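Local atomic coordinates of putative acyl-CoA thioester hydrolase YbhC (Escherichia coli K-12, PDB entry 3GRH), a protein that is a putative thioesterase of the outer membrane, related to pectinesterases by its fold but neither binding pectin nor showing pectinesterase activity. Residues K138-K143 with N207-N212; N241-Q246 with Y274-V279. One frame throughout, in Å; residues are numbered along the deposited sequence.

Read from the N terminus, the chain meets the two contacts in series. Contact 1 closes first, when 207-212 comes back beside 138-143 after 63 intervening residues that include two helices, 154-161 and 174-181. Contact 2 then joins 241-246 to 274-279 across only 27 residues, none of them helical. The two loops neither nest nor cross. They meet in the beta-helix, where strands 142-146, 208-212, 240-243 and 274-277 lie next to one another in that order, all parallel. Strands 208-212 and 240-243 make the junction, with probable hydrogen bonds from Ile210 N to Asn241 O and from Leu243 N to Ile210 O.

Contact 1 of 2, residues K138-K143 with N207-N212; sequences KPIDVK and NLTIEN
Thr209 grips the 138-143 segment twice. Thr209 N donates to Val142 O (2.9 Å), and the hydroxyl Thr209 OG1 donates to Pro139 O at 2.9 Å, standing above that carbonyl's plane. With OG1 turned beside its own backbone N (chi1 -63°), the hydroxyl faces the short 3-10 turn 139-141, while CG2 lies alongside Ile140 CD1. OG1 also accepts from Asn241 ND2 on the next strand, so a small residue with both a hydroxyl and a methyl suits this buried place. A valine here would keep the bulk, yet Pro139 O would probably lose its hydroxyl donor and the Asn241 amide its acceptor. Pro139 O also receives a weak bond from Val142 N and a CA-H...O contact from Leu208. Past the corner at Asn207 the chain enters a new face of the parallel beta-helix of the pectinesterase family, where Lys143 bridges to Thr209 in parallel. The amide OD1 of Asn207 sits 3.2 Å from Pro139 N, which has no hydrogen to give; its ND2 is spent on the carbonyls of Gly134 and Gly136. One water donates to both Lys138 O and Asn207 O. Around the turn, Lys138 N donates to Asp141 OD2, and Lys143 NZ reaches back to Ile140 O at 2.9 Å. Val142 CG1 packs on Leu208 CB (3.9 Å).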
loop_
_atom_site.group_PDB
_atom_site.type_symbol
_atom_site.label_atom_id
_atom_site.label_comp_id
_atom_site.label_asym_id
_atom_site.label_seq_id
_atom_site.Cartn_x
_atom_site.Cartn_y
_atom_site.Cartn_z
ATOM N N LYS A 138 -11.886 -16.316 -8.602
ATOM C CA LYS A 138 -10.678 -15.872 -7.942
ATOM C C LYS A 138 -10.406 -14.399 -8.242
ATOM O O LYS A 138 -10.849 -13.889 -9.270
ATOM C CB LYS A 138 -9.472 -16.653 -8.483
ATOM C CG LYS A 138 -9.498 -18.127 -8.060
ATOM C CD LYS A 138 -8.348 -18.927 -8.606
ATOM C CE LYS A 138 -8.559 -20.429 -8.481
ATOM N NZ LYS A 138 -9.435 -21.013 -9.564
ATOM N N PRO A 139 -9.569 -13.763 -7.432
ATOM C CA PRO A 139 -9.251 -12.352 -7.779
ATOM C C PRO A 139 -8.582 -12.133 -9.095
ATOM O O PRO A 139 -8.816 -11.103 -9.759
ATOM C CB PRO A 139 -8.358 -11.888 -6.604
ATOM C CG PRO A 139 -8.657 -12.776 -5.543
ATOM C CD PRO A 139 -9.036 -14.105 -6.114
ATOM N N ILE A 140 -7.875 -13.152 -9.593
ATOM C CA ILE A 140 -7.205 -13.022 -10.891
ATOM C C ILE A 140 -8.149 -12.961 -12.090
ATOM O O ILE A 140 -7.764 -12.710 -13.237
ATOM C CB ILE A 140 -6.128 -14.140 -11.025
ATOM C CG1 ILE A 140 -5.151 -13.780 -12.166
ATOM C CG2 ILE A 140 -6.771 -15.503 -11.180
ATOM C CD1 ILE A 140 -4.190 -12.556 -11.858
ATOM N N ASP A 141 -9.405 -13.313 -11.859
ATOM C CA ASP A 141 -10.405 -13.347 -12.904
ATOM C C ASP A 141 -10.851 -11.982 -13.384
ATOM O O ASP A 141 -11.353 -11.929 -14.488
ATOM C CB ASP A 141 -11.542 -14.223 -12.420
ATOM C CG ASP A 141 -11.094 -15.733 -12.386
ATOM O OD1 ASP A 141 -10.286 -16.165 -13.288
ATOM O OD2 ASP A 141 -11.534 -16.541 -11.503
ATOM N N VAL A 142 -10.663 -10.906 -12.575
ATOM C CA VAL A 142 -10.986 -9.556 -12.982
ATOM C C VAL A 142 -9.633 -8.832 -12.947
ATOM O O VAL A 142 -9.080 -8.662 -11.868
ATOM C CB VAL A 142 -12.008 -8.908 -12.039
ATOM C CG1 VAL A 142 -12.041 -7.384 -12.274
ATOM C CG2 VAL A 142 -13.348 -9.574 -12.190
ATOM N N LYS A 143 -9.149 -8.353 -14.080
ATOM C CA LYS A 143 -7.817 -7.741 -14.207
ATOM C C LYS A 143 -7.973 -6.311 -14.662
ATOM O O LYS A 143 -8.524 -6.068 -15.693
ATOM C CB LYS A 143 -6.995 -8.453 -15.240
ATOM C CG LYS A 143 -6.706 -9.907 -14.895
ATOM C CD LYS A 143 -5.863 -10.601 -15.923
ATOM C CE LYS A 143 -5.401 -11.996 -15.598
ATOM N NZ LYS A 143 -6.509 -13.047 -15.783
ATOM N N ASN A 207 -11.790 -8.847 -4.332
ATOM C CA ASN A 207 -11.896 -9.900 -5.312
ATOM C C ASN A 207 -11.588 -9.457 -6.722
ATOM O O ASN A 207 -12.272 -9.753 -7.689
ATOM C CB ASN A 207 -13.228 -10.653 -5.256
ATOM C CG ASN A 207 -13.166 -11.966 -5.999
ATOM O OD1 ASN A 207 -12.135 -12.706 -5.906
ATOM N ND2 ASN A 207 -14.279 -12.355 -6.600
ATOM N N LEU A 208 -10.464 -8.760 -6.886
ATOM C CA LEU A 208 -10.004 -8.305 -8.181
ATOM C C LEU A 208 -8.500 -8.124 -8.179
ATOM O O LEU A 208 -7.874 -8.269 -7.153
ATOM C CB LEU A 208 -10.659 -7.036 -8.653
ATOM C CG LEU A 208 -10.819 -5.916 -7.693
ATOM C CD1 LEU A 208 -9.519 -5.161 -7.545
ATOM C CD2 LEU A 208 -11.907 -5.022 -8.109
ATOM N N THR A 209 -7.954 -7.872 -9.360
ATOM C CA THR A 209 -6.510 -7.733 -9.576
ATOM C C THR A 209 -6.281 -6.391 -10.171
ATOM O O THR A 209 -6.937 -6.006 -11.106
ATOM C CB THR A 209 -5.937 -8.816 -10.519
ATOM O OG1 THR A 209 -6.156 -10.072 -9.841
ATOM C CG2 THR A 209 -4.437 -8.633 -10.748
ATOM N N ILE A 210 -5.289 -5.699 -9.625
ATOM C CA ILE A 210 -4.866 -4.377 -10.176
ATOM C C ILE A 210 -3.372 -4.472 -10.477
ATOM O O ILE A 210 -2.615 -4.897 -9.643
ATOM C CB ILE A 210 -5.096 -3.247 -9.245
ATOM C CG1 ILE A 210 -6.599 -3.039 -8.974
ATOM C CG2 ILE A 210 -4.480 -1.986 -9.856
ATOM C CD1 ILE A 210 -6.932 -2.258 -7.692
ATOM N N GLU A 211 -2.984 -4.177 -11.724
ATOM C CA GLU A 211 -1.597 -4.431 -12.178
ATOM C C GLU A 211 -1.147 -3.194 -12.965
ATOM O O GLU A 211 -1.846 -2.720 -13.840
ATOM C CB GLU A 211 -1.536 -5.697 -13.033
ATOM C CG GLU A 211 -0.167 -6.066 -13.515
ATOM C CD GLU A 211 -0.034 -7.457 -14.078
ATOM O OE1 GLU A 211 -0.462 -8.408 -13.370
ATOM O OE2 GLU A 211 0.556 -7.596 -15.173
ATOM N N ASN A 212 0.043 -2.720 -12.654
ATOM C CA ASN A 212 0.790 -1.861 -13.585
ATOM C C ASN A 212 1.639 -2.782 -14.445
ATOM O O ASN A 212 2.531 -3.435 -13.941
ATOM C CB ASN A 212 1.571 -0.764 -12.887
ATOM C CG ASN A 212 2.059 0.266 -13.820
ATOM O OD1 ASN A 212 2.570 -0.103 -14.879
ATOM N ND2 ASN A 212 2.033 1.556 -13.429
HETATM O O HOH W 1 -12.824 -11.844 -9.575
#

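Contact 2 of 2, residues N241-Q246 with Y274-V279; sequences NILGRQ and YIEGDV
Glu276 and Tyr274 rise beside Leu243 on one side of a parallel strand pair, and the carboxylate of Glu276 is shared between the tyrosine and Arg245. From Glu276 CB, which rests on Leu243 CD2 at 3.8 Å, the extended chain, CG anti to the backbone N (chi1 -178°), carries the carboxylate between Tyr274 OH and Arg245 NH1, one oxygen to each. Glu276 OE1 receives the hydroxyl of Tyr274 (OH to OE1 2.5 Å) in the plane of the ring, while OE2 offers its anti lone pair to Arg245 NH1 at 3.3 Å, a long salt bridge. The guanidinium and carboxylate planes are 32° apart. NH1 also donates to Gly244 O, and Arg245 NE pairs with Asp216. Leu243 CD2 meets Tyr274 CE2 at the ring edge, an apolar contact alongside the tyrosine-glutamate bond. On the other side of the strand pair, Ile242 and Ile275 lie side by side among buried residues, as beta-branched residues suit a strand. Ile242 N donates to Tyr274 O and Glu276 N to Ile242 O, but beyond Glu276 the pairing shifts: Asp278 N takes Arg245 O (2.8 Å), and at Gly277 a CB would clash with that same oxygen. Asp278 OD1 takes its neighbour Val279 N and a salt bridge from Arg301. These bonds hold the backbone just before Asp280, the predicted nucleophile, consistent with an ordered predicted active-site region, where Val279 also nears Arg340, substrate-binding by similarity.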
loop_
_atom_site.group_PDB
_atom_site.type_symbol
_atom_site.label_atom_id
_atom_site.label_comp_id
_atom_site.label_asym_id
_atom_site.label_seq_id
_atom_site.Cartn_x
_atom_site.Cartn_y
_atom_site.Cartn_z
ATOM N N ASN A 241 -5.388 -8.795 -5.521
ATOM C CA ASN A 241 -3.996 -8.965 -5.946
ATOM C C ASN A 241 -3.535 -7.627 -6.477
ATOM O O ASN A 241 -4.208 -7.055 -7.331
ATOM C CB ASN A 241 -3.857 -9.960 -7.119
ATOM C CG ASN A 241 -4.244 -11.359 -6.765
ATOM O OD1 ASN A 241 -4.101 -11.814 -5.659
ATOM N ND2 ASN A 241 -4.879 -12.036 -7.719
ATOM N N ILE A 242 -2.425 -7.134 -5.962
ATOM C CA ILE A 242 -1.805 -5.889 -6.426
ATOM C C ILE A 242 -0.442 -6.197 -6.972
ATOM O O ILE A 242 0.416 -6.667 -6.224
ATOM C CB ILE A 242 -1.707 -4.843 -5.269
ATOM C CG1 ILE A 242 -3.001 -4.732 -4.480
ATOM C CG2 ILE A 242 -1.371 -3.547 -5.937
ATOM C CD1 ILE A 242 -2.805 -3.909 -3.197
ATOM N N LEU A 243 -0.298 -6.049 -8.297
ATOM C CA LEU A 243 0.830 -6.601 -9.023
ATOM C C LEU A 243 1.624 -5.506 -9.671
ATOM O O LEU A 243 1.100 -4.659 -10.413
ATOM C CB LEU A 243 0.383 -7.609 -10.083
ATOM C CG LEU A 243 -0.426 -8.750 -9.531
ATOM C CD1 LEU A 243 -0.864 -9.664 -10.645
ATOM C CD2 LEU A 243 0.228 -9.532 -8.453
ATOM N N GLY A 244 2.932 -5.501 -9.394
ATOM C CA GLY A 244 3.836 -4.566 -10.001
ATOM C C GLY A 244 5.272 -4.988 -9.837
ATOM O O GLY A 244 5.560 -6.185 -9.678
ATOM N N ARG A 245 6.127 -3.975 -9.927
ATOM C CA ARG A 245 7.583 -4.150 -9.763
ATOM C C ARG A 245 8.015 -3.045 -8.815
ATOM O O ARG A 245 7.942 -3.230 -7.616
ATOM C CB ARG A 245 8.322 -4.156 -11.037
ATOM C CG ARG A 245 7.968 -5.281 -11.950
ATOM C CD ARG A 245 8.439 -6.571 -11.509
ATOM N NE ARG A 245 8.045 -7.605 -12.493
ATOM C CZ ARG A 245 7.029 -8.455 -12.341
ATOM N NH1 ARG A 245 6.260 -8.453 -11.270
ATOM N NH2 ARG A 245 6.801 -9.402 -13.287
ATOM N N GLN A 246 8.324 -1.845 -9.318
ATOM C CA GLN A 246 8.707 -0.735 -8.408
ATOM C C GLN A 246 7.524 0.107 -8.023
ATOM O O GLN A 246 6.804 0.563 -8.849
ATOM C CB GLN A 246 9.807 0.123 -9.051
ATOM C CG GLN A 246 10.417 1.112 -8.176
ATOM C CD GLN A 246 11.356 2.028 -8.850
ATOM O OE1 GLN A 246 12.087 1.601 -9.717
ATOM N NE2 GLN A 246 11.300 3.342 -8.503
ATOM N N TYR A 274 -2.633 -10.171 -1.812
ATOM C CA TYR A 274 -1.357 -10.604 -2.351
ATOM C C TYR A 274 -0.761 -9.419 -3.013
ATOM O O TYR A 274 -1.397 -8.848 -3.862
ATOM C CB TYR A 274 -1.549 -11.719 -3.323
ATOM C CG TYR A 274 -0.307 -12.133 -4.060
ATOM C CD1 TYR A 274 0.607 -12.946 -3.487
ATOM C CD2 TYR A 274 -0.055 -11.675 -5.308
ATOM C CE1 TYR A 274 1.763 -13.295 -4.134
ATOM C CE2 TYR A 274 1.079 -12.081 -5.979
ATOM C CZ TYR A 274 1.979 -12.834 -5.368
ATOM O OH TYR A 274 3.157 -13.271 -6.009
ATOM N N ILE A 275 0.479 -9.058 -2.663
ATOM C CA ILE A 275 1.139 -7.867 -3.227
ATOM C C ILE A 275 2.521 -8.275 -3.710
ATOM O O ILE A 275 3.239 -8.957 -2.998
ATOM C CB ILE A 275 1.253 -6.772 -2.158
ATOM C CG1 ILE A 275 -0.112 -6.471 -1.620
ATOM C CG2 ILE A 275 1.914 -5.514 -2.803
ATOM C CD1 ILE A 275 -0.112 -5.331 -0.545
ATOM N N GLU A 276 2.801 -7.987 -4.970
ATOM C CA GLU A 276 4.051 -8.456 -5.632
ATOM C C GLU A 276 4.792 -7.235 -6.160
ATOM O O GLU A 276 4.194 -6.289 -6.654
ATOM C CB GLU A 276 3.651 -9.335 -6.805
ATOM C CG GLU A 276 4.756 -9.953 -7.593
ATOM C CD GLU A 276 4.225 -10.957 -8.582
ATOM O OE1 GLU A 276 3.687 -12.038 -8.166
ATOM O OE2 GLU A 276 4.395 -10.704 -9.815
ATOM N N GLY A 277 6.103 -7.259 -6.039
ATOM C CA GLY A 277 6.940 -6.259 -6.648
ATOM C C GLY A 277 8.387 -6.544 -6.383
ATOM O O GLY A 277 8.759 -7.655 -6.030
ATOM N N ASP A 278 9.207 -5.518 -6.582
ATOM C CA ASP A 278 10.622 -5.629 -6.230
ATOM C C ASP A 278 11.143 -4.515 -5.322
ATOM O O ASP A 278 11.468 -4.754 -4.166
ATOM C CB ASP A 278 11.521 -5.857 -7.477
ATOM C CG ASP A 278 11.237 -4.934 -8.649
ATOM O OD1 ASP A 278 10.978 -3.713 -8.492
ATOM O OD2 ASP A 278 11.408 -5.440 -9.800
ATOM N N VAL A 279 11.203 -3.306 -5.833
ATOM C CA VAL A 279 11.762 -2.140 -5.132
ATOM C C VAL A 279 10.632 -1.279 -4.594
ATOM O O VAL A 279 9.789 -0.776 -5.298
ATOM C CB VAL A 279 12.602 -1.339 -6.103
ATOM C CG1 VAL A 279 13.065 0.007 -5.504
ATOM C CG2 VAL A 279 13.801 -2.185 -6.527
#